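Local coordinates for protein KLLA0E03807p (Kluyveromyces lactis, PDB 3SQI) that probably binds centromeric DNA as the DNA-binding domain of Ndc10, a platform for inner kinetochore assembly in budding yeast, at residues Y207-Y217 against H359-L367. Residues are numbered along the deposited sequence; the frame is centred on the assembly and turned at random.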
ATOM      1  N   TYR A 207       2.678  -3.283 -18.130  1.00 77.95           N
ATOM      2  CA  TYR A 207       2.363  -3.602 -19.511  1.00 78.07           C
ATOM      3  C   TYR A 207       3.300  -2.806 -20.409  1.00 79.24           C
ATOM      4  O   TYR A 207       3.957  -3.362 -21.287  1.00 85.72           O
ATOM      5  CB  TYR A 207       0.910  -3.267 -19.829  1.00 82.91           C
ATOM      6  CG  TYR A 207       0.461  -3.730 -21.198  1.00 96.96           C
ATOM      7  CD1 TYR A 207       0.145  -5.063 -21.434  1.00 98.49           C
ATOM      8  CD2 TYR A 207       0.349  -2.833 -22.254  1.00101.04           C
ATOM      9  CE1 TYR A 207      -0.269  -5.488 -22.685  1.00 93.20           C
ATOM     10  CE2 TYR A 207      -0.066  -3.252 -23.508  1.00 95.86           C
ATOM     11  CZ  TYR A 207      -0.375  -4.578 -23.715  1.00 88.40           C
ATOM     12  OH  TYR A 207      -0.787  -4.992 -24.959  1.00109.24           O
ATOM     13  N   LEU A 208       3.373  -1.501 -20.171  1.00 81.04           N
ATOM     14  CA  LEU A 208       4.258  -0.640 -20.946  1.00 76.44           C
ATOM     15  C   LEU A 208       5.717  -1.091 -20.862  1.00 75.39           C
ATOM     16  O   LEU A 208       6.448  -1.071 -21.851  1.00 90.49           O
ATOM     17  CB  LEU A 208       4.133   0.809 -20.471  1.00 74.10           C
ATOM     18  CG  LEU A 208       2.750   1.446 -20.632  1.00 76.10           C
ATOM     19  CD1 LEU A 208       2.815   2.924 -20.306  1.00 75.01           C
ATOM     20  CD2 LEU A 208       2.232   1.249 -22.042  1.00 66.94           C
ATOM     21  N   ARG A 209       6.129  -1.494 -19.668  1.00 73.30           N
ATOM     22  CA  ARG A 209       7.514  -1.847 -19.394  1.00 80.20           C
ATOM     23  C   ARG A 209       7.885  -3.134 -20.108  1.00 81.81           C
ATOM     24  O   ARG A 209       8.957  -3.250 -20.702  1.00 86.82           O
ATOM     25  CB  ARG A 209       7.708  -2.014 -17.883  1.00 82.25           C
ATOM     26  CG  ARG A 209       9.101  -2.459 -17.442  1.00 83.41           C
ATOM     27  CD  ARG A 209       9.207  -2.401 -15.918  1.00 86.63           C
ATOM     28  NE  ARG A 209      10.421  -3.026 -15.396  1.00 89.66           N
ATOM     29  CZ  ARG A 209      10.641  -3.260 -14.104  1.00 80.68           C
ATOM     30  NH1 ARG A 209       9.728  -2.923 -13.199  1.00 67.25           N
ATOM     31  NH2 ARG A 209      11.773  -3.837 -13.715  1.00 77.62           N
ATOM     32  N   PHE A 210       6.973  -4.093 -20.069  1.00 80.74           N
ATOM     33  CA  PHE A 210       7.283  -5.445 -20.502  1.00 87.98           C
ATOM     34  C   PHE A 210       6.798  -5.796 -21.907  1.00 84.36           C
ATOM     35  O   PHE A 210       7.601  -6.128 -22.778  1.00 74.82           O
ATOM     36  CB  PHE A 210       6.772  -6.440 -19.475  1.00 89.12           C
ATOM     37  CG  PHE A 210       7.588  -6.464 -18.232  1.00 89.84           C
ATOM     38  CD1 PHE A 210       8.888  -6.933 -18.267  1.00 91.24           C
ATOM     39  CD2 PHE A 210       7.073  -6.003 -17.033  1.00100.37           C
ATOM     40  CE1 PHE A 210       9.661  -6.958 -17.131  1.00102.21           C
ATOM     41  CE2 PHE A 210       7.841  -6.022 -15.886  1.00106.08           C
ATOM     42  CZ  PHE A 210       9.138  -6.501 -15.934  1.00106.80           C
ATOM     43  N   HIS A 211       5.488  -5.760 -22.111  1.00108.39           N
ATOM     44  CA  HIS A 211       4.934  -5.912 -23.445  1.00115.39           C
ATOM     45  C   HIS A 211       5.455  -4.793 -24.353  1.00109.73           C
ATOM     46  O   HIS A 211       5.827  -5.028 -25.505  1.00113.48           O
ATOM     47  CB  HIS A 211       3.405  -5.891 -23.383  1.00116.57           C
ATOM     48  CG  HIS A 211       2.742  -5.959 -24.723  1.00121.58           C
ATOM     49  ND1 HIS A 211       1.620  -6.724 -24.958  1.00127.61           N
ATOM     50  CD2 HIS A 211       3.034  -5.351 -25.897  1.00124.48           C
ATOM     51  CE1 HIS A 211       1.253  -6.590 -26.221  1.00131.97           C
ATOM     52  NE2 HIS A 211       2.095  -5.760 -26.812  1.00136.39           N
ATOM     53  N   GLY A 212       5.495  -3.578 -23.819  1.00 95.01           N
ATOM     54  CA  GLY A 212       5.862  -2.420 -24.610  1.00 97.23           C
ATOM     55  C   GLY A 212       4.707  -2.051 -25.511  1.00106.76           C
ATOM     56  O   GLY A 212       3.635  -2.642 -25.416  1.00111.74           O
ATOM     57  N   VAL A 213       4.909  -1.069 -26.379  1.00118.72           N
ATOM     58  CA  VAL A 213       3.907  -0.756 -27.390  1.00123.86           C
ATOM     59  C   VAL A 213       4.493  -0.939 -28.784  1.00126.08           C
ATOM     60  O   VAL A 213       5.455  -0.269 -29.165  1.00117.75           O
ATOM     61  CB  VAL A 213       3.338   0.663 -27.226  1.00116.55           C
ATOM     62  CG1 VAL A 213       2.253   0.921 -28.267  1.00104.65           C
ATOM     63  CG2 VAL A 213       2.788   0.851 -25.818  1.00 97.49           C
ATOM     64  N   LYS A 214       3.899  -1.858 -29.536  1.00139.62           N
ATOM     65  CA  LYS A 214       4.396  -2.229 -30.853  1.00150.90           C
ATOM     66  C   LYS A 214       4.594  -1.011 -31.753  1.00152.81           C
ATOM     67  O   LYS A 214       3.693  -0.187 -31.904  1.00145.82           O
ATOM     68  CB  LYS A 214       3.429  -3.224 -31.503  1.00155.17           C
ATOM     69  CG  LYS A 214       3.888  -3.771 -32.841  1.00165.54           C
ATOM     70  CD  LYS A 214       2.952  -4.857 -33.359  1.00171.90           C
ATOM     71  CE  LYS A 214       3.457  -5.437 -34.678  1.00175.00           C
ATOM     72  NZ  LYS A 214       2.622  -6.581 -35.154  1.00171.82           N
ATOM     73  N   LYS A 215       5.785  -0.911 -32.340  1.00165.20           N
ATOM     74  CA  LYS A 215       6.141   0.180 -33.254  1.00176.66           C
ATOM     75  C   LYS A 215       6.457   1.517 -32.574  1.00178.60           C
ATOM     76  O   LYS A 215       6.878   2.467 -33.232  1.00190.19           O
ATOM     77  CB  LYS A 215       5.073   0.379 -34.336  1.00183.48           C
ATOM     78  CG  LYS A 215       5.276  -0.476 -35.574  1.00187.12           C
ATOM     79  CD  LYS A 215       4.548  -1.804 -35.479  1.00186.52           C
ATOM     80  CE  LYS A 215       4.887  -2.684 -36.669  1.00193.30           C
ATOM     81  NZ  LYS A 215       3.834  -3.699 -36.946  1.00198.30           N
ATOM     82  N   TYR A 216       6.258   1.592 -31.264  1.00171.32           N
ATOM     83  CA  TYR A 216       6.552   2.819 -30.534  1.00168.78           C
ATOM     84  C   TYR A 216       7.667   2.597 -29.527  1.00165.79           C
ATOM     85  O   TYR A 216       8.770   3.124 -29.674  1.00166.98           O
ATOM     86  CB  TYR A 216       5.309   3.324 -29.801  1.00166.45           C
ATOM     87  CG  TYR A 216       4.159   3.709 -30.697  1.00169.29           C
ATOM     88  CD1 TYR A 216       3.749   5.032 -30.802  1.00170.55           C
ATOM     89  CD2 TYR A 216       3.479   2.750 -31.433  1.00170.22           C
ATOM     90  CE1 TYR A 216       2.693   5.387 -31.618  1.00177.29           C
ATOM     91  CE2 TYR A 216       2.426   3.093 -32.252  1.00174.92           C
ATOM     92  CZ  TYR A 216       2.037   4.413 -32.343  1.00181.59           C
ATOM     93  OH  TYR A 216       0.985   4.754 -33.161  1.00188.50           O
ATOM     94  N   TYR A 217       7.365   1.811 -28.500  1.00161.24           N
ATOM     95  CA  TYR A 217       8.279   1.610 -27.388  1.00152.01           C
ATOM     96  C   TYR A 217       8.538   0.132 -27.168  1.00137.32           C
ATOM     97  O   TYR A 217       7.617  -0.637 -26.896  1.00127.74           O
ATOM     98  CB  TYR A 217       7.696   2.238 -26.125  1.00157.21           C
ATOM     99  CG  TYR A 217       6.975   3.532 -26.412  1.00173.50           C
ATOM    100  CD1 TYR A 217       7.682   4.711 -26.612  1.00188.30           C
ATOM    101  CD2 TYR A 217       5.591   3.573 -26.508  1.00176.40           C
ATOM    102  CE1 TYR A 217       7.031   5.898 -26.886  1.00195.81           C
ATOM    103  CE2 TYR A 217       4.929   4.756 -26.785  1.00185.48           C
ATOM    104  CZ  TYR A 217       5.654   5.916 -26.973  1.00195.89           C
ATOM    105  OH  TYR A 217       5.004   7.099 -27.244  1.00200.86           O
ATOM    106  N   HIS A 359      -4.372   7.755 -24.159  1.00 89.75           N
ATOM    107  CA  HIS A 359      -3.261   7.189 -23.400  1.00 90.38           C
ATOM    108  C   HIS A 359      -2.419   6.214 -24.232  1.00 87.63           C
ATOM    109  O   HIS A 359      -2.954   5.463 -25.045  1.00 97.00           O
ATOM    110  CB  HIS A 359      -3.783   6.509 -22.135  1.00 92.06           C
ATOM    111  CG  HIS A 359      -2.723   6.226 -21.118  1.00 99.62           C
ATOM    112  ND1 HIS A 359      -1.691   5.340 -21.343  1.00105.37           N
ATOM    113  CD2 HIS A 359      -2.539   6.706 -19.866  1.00 94.55           C
ATOM    114  CE1 HIS A 359      -0.917   5.288 -20.274  1.00 93.98           C
ATOM    115  NE2 HIS A 359      -1.407   6.111 -19.365  1.00 91.95           N
ATOM    116  N   ASP A 360      -1.106   6.232 -24.015  1.00 90.33           N
ATOM    117  CA  ASP A 360      -0.170   5.395 -24.762  1.00 97.25           C
ATOM    118  C   ASP A 360      -0.610   3.941 -24.820  1.00100.97           C
ATOM    119  O   ASP A 360      -0.460   3.275 -25.846  1.00117.70           O
ATOM    120  CB  ASP A 360       1.231   5.449 -24.145  1.00109.17           C
ATOM    121  CG  ASP A 360       1.917   6.791 -24.335  1.00115.13           C
ATOM    122  OD1 ASP A 360       1.386   7.647 -25.083  1.00113.37           O
ATOM    123  OD2 ASP A 360       3.002   6.977 -23.738  1.00116.24           O
ATOM    124  N   ILE A 361      -1.138   3.444 -23.710  1.00 96.19           N
ATOM    125  CA  ILE A 361      -1.520   2.039 -23.624  1.00112.01           C
ATOM    126  C   ILE A 361      -2.443   1.627 -24.776  1.00102.63           C
ATOM    127  O   ILE A 361      -2.315   0.532 -25.324  1.00109.68           O
ATOM    128  CB  ILE A 361      -2.178   1.704 -22.259  1.00 82.68           C
ATOM    129  CG1 ILE A 361      -1.901   0.252 -21.877  1.00 90.14           C
ATOM    130  CG2 ILE A 361      -3.676   2.001 -22.279  1.00 68.19           C
ATOM    131  CD1 ILE A 361      -2.692  -0.217 -20.684  1.00 88.30           C
ATOM    132  N   PHE A 362      -3.351   2.522 -25.152  1.00 88.51           N
ATOM    133  CA  PHE A 362      -4.362   2.214 -26.153  1.00 97.00           C
ATOM    134  C   PHE A 362      -3.801   2.192 -27.565  1.00103.73           C
ATOM    135  O   PHE A 362      -4.501   1.845 -28.514  1.00107.03           O
ATOM    136  CB  PHE A 362      -5.523   3.203 -26.051  1.00 93.44           C
ATOM    137  CG  PHE A 362      -6.212   3.171 -24.723  1.00 92.00           C
ATOM    138  CD1 PHE A 362      -6.934   2.058 -24.336  1.00 81.90           C
ATOM    139  CD2 PHE A 362      -6.128   4.245 -23.857  1.00 93.09           C
ATOM    140  CE1 PHE A 362      -7.565   2.017 -23.114  1.00 90.05           C
ATOM    141  CE2 PHE A 362      -6.763   4.209 -22.630  1.00 88.07           C
ATOM    142  CZ  PHE A 362      -7.478   3.092 -22.259  1.00 89.08           C
ATOM    143  N   LEU A 363      -2.535   2.563 -27.700  1.00114.45           N
ATOM    144  CA  LEU A 363      -1.910   2.623 -29.015  1.00118.37           C
ATOM    145  C   LEU A 363      -1.398   1.266 -29.484  1.00125.72           C
ATOM    146  O   LEU A 363      -0.975   1.120 -30.627  1.00123.94           O
ATOM    147  CB  LEU A 363      -0.791   3.664 -29.038  1.00107.49           C
ATOM    148  CG  LEU A 363      -1.285   5.081 -29.327  1.00107.94           C
ATOM    149  CD1 LEU A 363      -2.330   5.504 -28.300  1.00107.38           C
ATOM    150  CD2 LEU A 363      -0.126   6.066 -29.372  1.00108.71           C
ATOM    151  N   ASP A 364      -1.441   0.270 -28.607  1.00130.72           N
ATOM    152  CA  ASP A 364      -1.002  -1.062 -28.998  1.00130.24           C
ATOM    153  C   ASP A 364      -2.028  -1.712 -29.924  1.00124.87           C
ATOM    154  O   ASP A 364      -3.234  -1.606 -29.702  1.00126.36           O
ATOM    155  CB  ASP A 364      -0.740  -1.936 -27.771  1.00125.98           C
ATOM    156  CG  ASP A 364       0.420  -2.895 -27.977  1.00140.87           C
ATOM    157  OD1 ASP A 364       1.381  -2.532 -28.690  1.00143.88           O
ATOM    158  OD2 ASP A 364       0.371  -4.014 -27.427  1.00150.09           O
ATOM    159  N   PRO A 365      -1.545  -2.376 -30.981  1.00125.02           N
ATOM    160  CA  PRO A 365      -2.422  -3.060 -31.937  1.00128.99           C
ATOM    161  C   PRO A 365      -3.205  -4.164 -31.239  1.00127.14           C
ATOM    162  O   PRO A 365      -4.314  -4.508 -31.649  1.00130.29           O
ATOM    163  CB  PRO A 365      -1.440  -3.664 -32.944  1.00120.17           C
ATOM    164  CG  PRO A 365      -0.184  -2.866 -32.786  1.00114.51           C
ATOM    165  CD  PRO A 365      -0.125  -2.510 -31.337  1.00121.52           C
ATOM    166  N   SER A 366      -2.615  -4.714 -30.185  1.00120.55           N
ATOM    167  CA  SER A 366      -3.277  -5.723 -29.373  1.00126.48           C
ATOM    168  C   SER A 366      -4.605  -5.190 -28.846  1.00122.09           C
ATOM    169  O   SER A 366      -5.654  -5.809 -29.045  1.00106.83           O
ATOM    170  CB  SER A 366      -2.372  -6.144 -28.213  1.00135.30           C
ATOM    171  OG  SER A 366      -1.126  -6.627 -28.697  1.00139.29           O
ATOM    172  N   LEU A 367      -4.550  -4.038 -28.178  1.00114.27           N
ATOM    173  CA  LEU A 367      -5.752  -3.367 -27.683  1.00101.73           C
ATOM    174  C   LEU A 367      -6.669  -2.892 -28.812  1.00112.75           C
ATOM    175  O   LEU A 367      -7.791  -2.449 -28.564  1.00108.14           O
ATOM    176  CB  LEU A 367      -5.384  -2.176 -26.795  1.00 87.50           C
ATOM    177  CG  LEU A 367      -5.163  -2.412 -25.295  1.00 88.91           C
ATOM    178  CD1 LEU A 367      -6.332  -3.183 -24.684  1.00 86.06           C
ATOM    179  CD2 LEU A 367      -3.838  -3.121 -25.023  1.00 88.88           C
TER
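The end of helix 198-210 and the bulged hairpin 212-218 that follows it pack against a short 3-10 turn, 360-363, and the loop that follows the turn in sequence, with D364, the first residue after the turn, reaching the hairpin through its carboxylate. The two oxygens are shared out: OD1 of D364 takes the backbone N-H of K214 at 2.7 Å, met nearly along the C-O axis, while OD2 of D364 accepts from the hydroxyl OH of Y207 at 2.9 Å, though that hydroxyl is less surely placed. The Y207 ring stands 81° from the carboxylate plane; with CG of Y207 anti to the backbone N (chi1 -173°), the ring lies beside I361 and L367. There CD2 of Y207 meets CG1 of I361 at 3.8 Å, and CZ of Y207 lies 4.0 Å from CD2 of L367. With an alanine at D364 both carboxylate oxygens go, and the K214 amide, and perhaps the Y207 hydroxyl, would probably be left without a mate. On the hairpin side, V213 runs alongside D364 the other way, its CG1 lying 3.6 Å from OD1 of D364. CB of L363 lies over one face of the Y216 ring, and the K214 chain passes P365 at about a right angle, CB of K214 to CD of P365 at 3.6 Å. H359 and I361 also touch V204 of helix 198-210, while OD2 of D360 takes a hydrogen bond from the backbone N of C133, at the start of helix 133-149, and L367 reaches N372 of helix 370-376.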